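Local coordinates for bifunctional endomannanase/endoglucanase (Caldanaerobius polysaccharolyticus, PDB 3W0K), which probably hydrolyses beta-1,4-linked mannans and glucans from within the chain, as a bifunctional glycosidase of glycoside hydrolase family 5, at residues A[154-157]-A[158-162]. Numbering follows the deposited sequence.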
# COMPACT_ATOMS: atom_id res chain seq x y z
N LEU A 154 -9.53 -12.80 12.26
CA LEU A 154 -10.29 -12.12 11.20
C LEU A 154 -9.66 -12.37 9.83
O LEU A 154 -10.36 -12.61 8.86
CB LEU A 154 -10.39 -10.62 11.47
CG LEU A 154 -11.19 -9.83 10.42
CD1 LEU A 154 -12.62 -10.37 10.30
CD2 LEU A 154 -11.20 -8.35 10.79
N ILE A 155 -8.33 -12.29 9.77
CA ILE A 155 -7.62 -12.52 8.51
C ILE A 155 -7.87 -13.95 8.03
O ILE A 155 -8.19 -14.17 6.86
CB ILE A 155 -6.10 -12.27 8.67
CG1 ILE A 155 -5.84 -10.79 8.96
CG2 ILE A 155 -5.35 -12.71 7.42
CD1 ILE A 155 -6.27 -9.84 7.85
N ILE A 156 -7.78 -14.91 8.94
CA ILE A 156 -8.01 -16.32 8.60
C ILE A 156 -9.44 -16.54 8.11
O ILE A 156 -9.66 -17.24 7.12
CB ILE A 156 -7.67 -17.23 9.80
CG1 ILE A 156 -6.15 -17.22 10.04
CG2 ILE A 156 -8.15 -18.66 9.54
CD1 ILE A 156 -5.73 -17.86 11.35
N ARG A 157 -10.41 -15.90 8.77
CA ARG A 157 -11.80 -16.04 8.37
C ARG A 157 -11.99 -15.49 6.95
O ARG A 157 -12.65 -16.11 6.12
CB ARG A 157 -12.73 -15.28 9.33
CG ARG A 157 -14.18 -15.35 8.90
CD ARG A 157 -15.10 -14.44 9.70
NE ARG A 157 -16.43 -14.45 9.10
CZ ARG A 157 -17.40 -13.57 9.36
NH1 ARG A 157 -17.20 -12.59 10.24
NH2 ARG A 157 -18.55 -13.66 8.72
N THR A 158 -11.41 -14.33 6.68
CA THR A 158 -11.53 -13.68 5.38
C THR A 158 -10.84 -14.48 4.28
O THR A 158 -11.40 -14.66 3.20
CB THR A 158 -10.97 -12.24 5.44
OG1 THR A 158 -11.60 -11.54 6.52
CG2 THR A 158 -11.26 -11.50 4.14
N VAL A 159 -9.63 -14.96 4.56
CA VAL A 159 -8.86 -15.75 3.61
C VAL A 159 -9.60 -17.04 3.25
O VAL A 159 -9.68 -17.41 2.08
CB VAL A 159 -7.46 -16.09 4.18
CG1 VAL A 159 -6.79 -17.18 3.37
CG2 VAL A 159 -6.59 -14.83 4.17
N GLU A 160 -10.19 -17.69 4.25
CA GLU A 160 -10.94 -18.92 4.02
C GLU A 160 -12.20 -18.65 3.20
O GLU A 160 -12.57 -19.45 2.33
CB GLU A 160 -11.28 -19.60 5.34
CG GLU A 160 -10.06 -20.24 6.02
CD GLU A 160 -10.39 -20.95 7.32
OE1 GLU A 160 -11.54 -20.85 7.81
OE2 GLU A 160 -9.48 -21.60 7.88
N ALA A 161 -12.84 -17.52 3.45
CA ALA A 161 -14.06 -17.15 2.72
C ALA A 161 -13.74 -16.90 1.24
O ALA A 161 -14.48 -17.32 0.36
CB ALA A 161 -14.70 -15.93 3.34
N ILE A 162 -12.63 -16.20 0.98
CA ILE A 162 -12.22 -15.92 -0.39
C ILE A 162 -11.85 -17.22 -1.11
O ILE A 162 -12.30 -17.47 -2.23
CB ILE A 162 -11.00 -14.95 -0.41
CG1 ILE A 162 -11.43 -13.56 0.06
CG2 ILE A 162 -10.39 -14.88 -1.82
CD1 ILE A 162 -10.25 -12.64 0.36
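Thr158 turns its hydroxyl back onto the carbonyl of Leu154, one turn earlier in helix 148-165, the helix that links strands 130-133 and 170-174 in a beta-alpha-beta unit of the TIM barrel. With OG1 beside its own backbone N (chi1 -53°), OG1 of Thr158 donates a hydrogen bond to Leu154 O at 2.9 Å. The amide N of Thr158 binds that same oxygen at 3.0 Å, so two donors grip it from opposite faces of the carbonyl plane, OG1 tilted 34° from it. A valine here would probably cost Leu154 O the hydroxyl, one of these two donors. The Thr158 side chain also touches Phe111 and Val112 of helix 105-121. On the barrel-facing side, Ile155 and Val159 meet obliquely through their CG2 methyls, 4.1 Å apart, and both pack on Leu189 and on strand 170-174. Arg157 stretches out, its chain extended from CG to NE, to a salt bridge with Asp109. On the exposed flank Ile156 and Glu160 run side by side, pointing the same way; with CG of Glu160 beside its own backbone N (chi1 -72°) and the chain extended beyond it, the carboxylate comes alongside the isoleucine branch, OE2 of Glu160 lying 3.6 Å from CG2 of Ile156.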